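Local atomic coordinates of VAPBC49 (Mycobacterium tuberculosis, PDB entry 5AF3), a protein that is possibly the antitoxin of a type II toxin-antitoxin pair, with VapC45 as its cognate toxin, and carries a putative helix-turn-helix DNA-binding domain. Residues 122-125 with 126-130; 136-139 with 140-143. All blocks are in the same frame, centred on the assembly; numbering follows the deposited sequence.

Both contacts are local, each lying within a single helix, and they follow one another along the chain without nesting or crossing. Contact 1 comes first, spanning the C-terminal part of helix 115-130; a short connection then leads into helix 135-143, which holds contact 2 and runs on into the hairpin of strands 144-147 and 150-153. Neither closes a long loop. The two centres lie about 9 Å apart, and the helices pack through Ala127 against Val140 and through Phe126 against Asp136. Across the connection, Ser130 OG and Asp136 OD2 are probably hydrogen-bonded. Helix 95-105 touches residues of both contacts, so they belong to one three-helix cluster.

Contact 1: 122-125 with 126-130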
ATOM      1  N   VAL A 122     -24.475  14.773  15.016  1.00 15.97           N
ATOM      2  CA  VAL A 122     -25.340  13.643  15.378  1.00 16.56           C
ATOM      3  C   VAL A 122     -24.650  12.696  16.393  1.00 20.81           C
ATOM      4  O   VAL A 122     -25.228  12.273  17.415  1.00 19.40           O
ATOM      5  CB  VAL A 122     -25.821  12.856  14.075  1.00 19.38           C
ATOM      6  CG1 VAL A 122     -26.483  11.574  14.429  1.00 15.66           C
ATOM      7  CG2 VAL A 122     -26.753  13.759  13.186  1.00 22.98           C
ATOM      8  N   LEU A 123     -23.393  12.359  16.123  1.00 18.13           N
ATOM      9  CA  LEU A 123     -22.693  11.442  17.013  1.00 17.83           C
ATOM     10  C   LEU A 123     -22.425  12.033  18.387  1.00 15.52           C
ATOM     11  O   LEU A 123     -22.485  11.350  19.391  1.00 17.71           O
ATOM     12  CB  LEU A 123     -21.371  11.028  16.366  1.00 20.39           C
ATOM     13  CG  LEU A 123     -21.604  10.031  15.220  1.00 17.87           C
ATOM     14  CD1 LEU A 123     -20.284  10.034  14.396  1.00 22.80           C
ATOM     15  CD2 LEU A 123     -22.005   8.644  15.675  1.00 22.03           C
ATOM     16  N   TRP A 124     -22.069  13.300  18.402  1.00 18.47           N
ATOM     17  CA  TRP A 124     -21.870  14.004  19.664  1.00 23.73           C
ATOM     18  C   TRP A 124     -23.098  13.830  20.599  1.00 20.70           C
ATOM     19  O   TRP A 124     -22.950  13.406  21.756  1.00 22.79           O
ATOM     20  CB  TRP A 124     -21.550  15.464  19.384  1.00 30.38           C
ATOM     21  CG  TRP A 124     -21.572  16.270  20.594  1.00 35.66           C
ATOM     22  CD1 TRP A 124     -20.777  16.120  21.690  1.00 38.53           C
ATOM     23  CD2 TRP A 124     -22.457  17.359  20.876  1.00 37.66           C
ATOM     24  NE1 TRP A 124     -21.101  17.063  22.640  1.00 38.53           N
ATOM     25  CE2 TRP A 124     -22.135  17.832  22.168  1.00 38.23           C
ATOM     26  CE3 TRP A 124     -23.498  17.981  20.159  1.00 39.00           C
ATOM     27  CZ2 TRP A 124     -22.800  18.911  22.757  1.00 35.56           C
ATOM     28  CZ3 TRP A 124     -24.161  19.049  20.747  1.00 38.12           C
ATOM     29  CH2 TRP A 124     -23.804  19.503  22.036  1.00 37.69           C
ATOM     30  N   ARG A 125     -24.278  14.128  20.060  1.00 26.13           N
ATOM     31  CA  ARG A 125     -25.570  13.987  20.757  1.00 29.63           C
ATOM     32  C   ARG A 125     -25.762  12.591  21.365  1.00 28.34           C
ATOM     33  O   ARG A 125     -26.236  12.457  22.505  1.00 25.88           O
ATOM     34  CB  ARG A 125     -26.729  14.288  19.796  1.00 33.29           C
ATOM     35  CG  ARG A 125     -26.834  15.730  19.359  1.00 36.24           C
ATOM     36  CD  ARG A 125     -28.203  16.045  18.698  1.00 42.47           C
ATOM     37  NE  ARG A 125     -28.117  16.334  17.250  1.00 42.74           N
ATOM     38  CZ  ARG A 125     -28.678  15.605  16.280  1.00 47.05           C
ATOM     39  NH1 ARG A 125     -29.378  14.491  16.559  1.00 42.90           N
ATOM     40  NH2 ARG A 125     -28.528  15.994  15.012  1.00 49.01           N
ATOM     41  N   PHE A 126     -25.377  11.552  20.610  1.00 21.65           N
ATOM     42  CA  PHE A 126     -25.442  10.179  21.079  1.00 20.18           C
ATOM     43  C   PHE A 126     -24.509   9.946  22.286  1.00 19.76           C
ATOM     44  O   PHE A 126     -24.904   9.378  23.287  1.00 24.15           O
ATOM     45  CB  PHE A 126     -25.058   9.252  19.908  1.00 20.00           C
ATOM     46  CG  PHE A 126     -25.162   7.814  20.206  1.00 19.73           C
ATOM     47  CD1 PHE A 126     -26.392   7.245  20.536  1.00 22.79           C
ATOM     48  CD2 PHE A 126     -24.036   6.981  20.111  1.00 17.45           C
ATOM     49  CE1 PHE A 126     -26.501   5.929  20.809  1.00 20.68           C
ATOM     50  CE2 PHE A 126     -24.144   5.658  20.384  1.00 18.75           C
ATOM     51  CZ  PHE A 126     -25.385   5.114  20.726  1.00 20.67           C
ATOM     52  N   ALA A 127     -23.268  10.396  22.186  1.00 18.67           N
ATOM     53  CA  ALA A 127     -22.276  10.105  23.222  1.00 19.55           C
ATOM     54  C   ALA A 127     -22.599  10.886  24.504  1.00 22.60           C
ATOM     55  O   ALA A 127     -22.299  10.410  25.588  1.00 22.39           O
ATOM     56  CB  ALA A 127     -20.896  10.462  22.726  1.00 21.90           C
ATOM     57  N   GLU A 128     -23.222  12.056  24.352  1.00 26.66           N
ATOM     58  CA  GLU A 128     -23.579  12.916  25.498  1.00 31.74           C
ATOM     59  C   GLU A 128     -24.426  12.142  26.480  1.00 30.29           C
ATOM     60  O   GLU A 128     -24.141  12.106  27.683  1.00 32.33           O
ATOM     61  CB  GLU A 128     -24.408  14.081  25.031  1.00 33.25           C
ATOM     62  CG  GLU A 128     -23.684  15.228  24.471  1.00 40.39           C
ATOM     63  CD  GLU A 128     -24.640  16.373  24.330  1.00 46.46           C
ATOM     64  OE1 GLU A 128     -25.325  16.437  23.279  1.00 47.63           O
ATOM     65  OE2 GLU A 128     -24.749  17.157  25.299  1.00 48.57           O
ATOM     66  N   ARG A 129     -25.460  11.486  25.960  1.00 26.27           N
ATOM     67  CA  ARG A 129     -26.380  10.726  26.789  1.00 28.97           C
ATOM     68  C   ARG A 129     -25.835   9.361  27.211  1.00 29.21           C
ATOM     69  O   ARG A 129     -26.429   8.674  28.044  1.00 29.82           O
ATOM     70  CB  ARG A 129     -27.702  10.543  26.033  1.00 34.92           C
ATOM     71  CG  ARG A 129     -27.529   9.863  24.682  1.00 35.06           C
ATOM     72  CD  ARG A 129     -28.711  10.086  23.761  1.00 38.45           C
ATOM     73  NE  ARG A 129     -28.878   9.019  22.759  1.00 34.32           N
ATOM     74  CZ  ARG A 129     -29.271   7.779  23.026  1.00 34.18           C
ATOM     75  NH1 ARG A 129     -29.523   7.412  24.275  1.00 42.11           N
ATOM     76  NH2 ARG A 129     -29.420   6.894  22.039  1.00 41.33           N
ATOM     77  N   SER A 130     -24.707   8.962  26.629  1.00 26.35           N
ATOM     78  CA  SER A 130     -24.166   7.629  26.836  1.00 25.15           C
ATOM     79  C   SER A 130     -23.433   7.455  28.171  1.00 21.71           C
ATOM     80  O   SER A 130     -23.391   6.350  28.698  1.00 24.39           O
ATOM     81  CB  SER A 130     -23.246   7.234  25.677  1.00 27.44           C
ATOM     82  OG  SER A 130     -24.036   6.740  24.579  1.00 34.10           O
TER
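Glu128 lies over one face of the Trp124 indole, one helical turn further on. Carboxylate and ring planes are only 5° apart, a stacked pairing in which Glu128 CD comes within 3.5 Å of Trp124 CZ2. The methylene before it adds a CH-pi contact, with Glu128 CG 3.9 Å from the centroid of the five-membered ring. Trp124 CG stands anti to the backbone N (chi1 170°), while Glu128 extends beyond CG, which lets the carboxylate run out across the six-membered ring. Tyr151, from the hairpin strand 150-153, also stacks on Trp124. The looser part is at Glu128 and the Arg125 end: Glu128 is exposed, and Arg125 NE stays 6.6 Å from Glu128 OE1, too far for a salt bridge. Arg129, though exposed, touches Trp100 of helix 95-105. The tightly packed side carries Leu123, Phe126 and Ala127, all buried. The Phe126 ring stacks with Trp100, Leu123 packs on Leu101 and Leu143, and Ala127 meets Val140 of helix 135-143. Along the helix, Glu128 N reaches Trp124 O at 2.9 Å and Ala127 N reaches Leu123 O at 3.1 Å, the i to i+4 pattern of an amphipathic alpha-helix packed against its neighbours.

Contact 2: 136-139 with 140-143; sequences DDLV and VRGL
Val140 opens the second turn of this stretch of helix: its backbone N-H hydrogen-bonds Asp136 O, N to O 3.0 Å, and its CG2 rests 3.4 Å from the same oxygen. That branch lies beside the backbone N, and CB packs on Ala127 of helix 115-130. Arg141 follows, its N bonded to Asp137 O at 2.8 Å. Its side chain bends at chi3 (39°), returning the guanidinium to Asp137, where NH1 forms a salt bridge with OD2 at 3.1 Å. The two planes stand 87° apart, and NH1 meets OD2 from above the carboxylate plane. The stronger bond to Asp137 OD2 comes from Gly133 N, which would help to fix the carboxylate; Arg141 NH1 is the second, bent partner (139°). This i to i+4 salt bridge sits at the margin of the three-helix packing with 95-105 and 115-130, since Arg141 is exposed while Asp137 also touches Ala127. Leu138 runs alongside, its CD2 over one guanidinium face, 3.5 Å from Arg141 NH2. Gly142 N then bonds to Leu138 O and, weakly, to Val139 O. Leu143 N bonds to Val140 O and weakly to Val139 O, its backbone also pairs with Lys154, and its CD1 packs 4.2 Å from Val139 CG1.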
ATOM      1  N   ASP A 136     -19.919   3.755  23.879  1.00 16.74           N
ATOM      2  CA  ASP A 136     -20.370   4.728  22.879  1.00 17.71           C
ATOM      3  C   ASP A 136     -19.555   6.021  22.895  1.00 18.29           C
ATOM      4  O   ASP A 136     -19.165   6.543  21.836  1.00 17.97           O
ATOM      5  CB  ASP A 136     -21.874   4.999  23.030  1.00 18.01           C
ATOM      6  CG  ASP A 136     -22.718   3.744  22.877  1.00 19.50           C
ATOM      7  OD1 ASP A 136     -22.455   2.881  22.034  1.00 21.17           O
ATOM      8  OD2 ASP A 136     -23.715   3.636  23.597  1.00 21.60           O
ATOM      9  N   ASP A 137     -19.246   6.543  24.084  1.00 14.48           N
ATOM     10  CA  ASP A 137     -18.468   7.756  24.189  1.00 15.37           C
ATOM     11  C   ASP A 137     -17.067   7.523  23.596  1.00 16.27           C
ATOM     12  O   ASP A 137     -16.513   8.413  22.939  1.00 18.98           O
ATOM     13  CB  ASP A 137     -18.382   8.176  25.667  1.00 18.69           C
ATOM     14  CG  ASP A 137     -17.756   9.534  25.854  1.00 21.64           C
ATOM     15  OD1 ASP A 137     -18.050  10.472  25.066  1.00 21.76           O
ATOM     16  OD2 ASP A 137     -16.964   9.695  26.800  1.00 23.29           O
ATOM     17  N   LEU A 138     -16.523   6.334  23.801  1.00 19.37           N
ATOM     18  CA  LEU A 138     -15.170   6.038  23.284  1.00 17.85           C
ATOM     19  C   LEU A 138     -15.159   5.961  21.768  1.00 18.79           C
ATOM     20  O   LEU A 138     -14.220   6.473  21.148  1.00 16.53           O
ATOM     21  CB  LEU A 138     -14.607   4.767  23.864  1.00 20.14           C
ATOM     22  CG  LEU A 138     -14.411   4.819  25.385  1.00 15.80           C
ATOM     23  CD1 LEU A 138     -14.078   3.369  25.819  1.00 22.84           C
ATOM     24  CD2 LEU A 138     -13.391   5.844  25.861  1.00 22.13           C
ATOM     25  N   VAL A 139     -16.183   5.334  21.190  1.00 16.85           N
ATOM     26  CA  VAL A 139     -16.355   5.377  19.700  1.00 16.70           C
ATOM     27  C   VAL A 139     -16.347   6.831  19.229  1.00 17.46           C
ATOM     28  O   VAL A 139     -15.544   7.252  18.353  1.00 15.74           O
ATOM     29  CB  VAL A 139     -17.669   4.644  19.259  1.00 20.23           C
ATOM     30  CG1 VAL A 139     -18.022   4.949  17.763  1.00 17.56           C
ATOM     31  CG2 VAL A 139     -17.552   3.162  19.483  1.00 21.03           C
ATOM     32  N   VAL A 140     -17.232   7.639  19.822  1.00 15.62           N
ATOM     33  CA  VAL A 140     -17.453   8.994  19.335  1.00 15.33           C
ATOM     34  C   VAL A 140     -16.204   9.891  19.554  1.00 18.48           C
ATOM     35  O   VAL A 140     -15.885  10.732  18.704  1.00 16.81           O
ATOM     36  CB  VAL A 140     -18.731   9.610  19.944  1.00 19.16           C
ATOM     37  CG1 VAL A 140     -18.854  11.083  19.620  1.00 17.23           C
ATOM     38  CG2 VAL A 140     -19.930   8.835  19.458  1.00 14.26           C
ATOM     39  N   ARG A 141     -15.523   9.711  20.695  1.00 15.94           N
ATOM     40  CA  ARG A 141     -14.262  10.417  20.955  1.00 19.50           C
ATOM     41  C   ARG A 141     -13.169  10.060  19.958  1.00 19.23           C
ATOM     42  O   ARG A 141     -12.295  10.887  19.679  1.00 18.80           O
ATOM     43  CB  ARG A 141     -13.779  10.179  22.398  1.00 22.31           C
ATOM     44  CG  ARG A 141     -14.452  11.159  23.383  1.00 32.33           C
ATOM     45  CD  ARG A 141     -14.492  10.662  24.835  1.00 37.33           C
ATOM     46  NE  ARG A 141     -13.283   9.943  25.280  1.00 41.76           N
ATOM     47  CZ  ARG A 141     -13.075   9.508  26.530  1.00 44.61           C
ATOM     48  NH1 ARG A 141     -13.988   9.700  27.483  1.00 40.29           N
ATOM     49  NH2 ARG A 141     -11.945   8.865  26.836  1.00 44.25           N
ATOM     50  N   GLY A 142     -13.250   8.865  19.398  1.00 15.49           N
ATOM     51  CA  GLY A 142     -12.301   8.435  18.361  1.00 16.20           C
ATOM     52  C   GLY A 142     -12.522   9.184  17.045  1.00 16.43           C
ATOM     53  O   GLY A 142     -11.598   9.334  16.235  1.00 17.18           O
ATOM     54  N   LEU A 143     -13.754   9.655  16.831  1.00 12.88           N
ATOM     55  CA  LEU A 143     -14.151  10.281  15.570  1.00 13.95           C
ATOM     56  C   LEU A 143     -14.134  11.795  15.499  1.00 18.20           C
ATOM     57  O   LEU A 143     -13.878  12.366  14.424  1.00 17.31           O
ATOM     58  CB  LEU A 143     -15.580   9.770  15.194  1.00 14.92           C
ATOM     59  CG  LEU A 143     -15.674   8.293  14.863  1.00 15.86           C
ATOM     60  CD1 LEU A 143     -17.128   7.832  14.777  1.00 20.28           C
ATOM     61  CD2 LEU A 143     -14.939   8.042  13.540  1.00 19.64           C
TER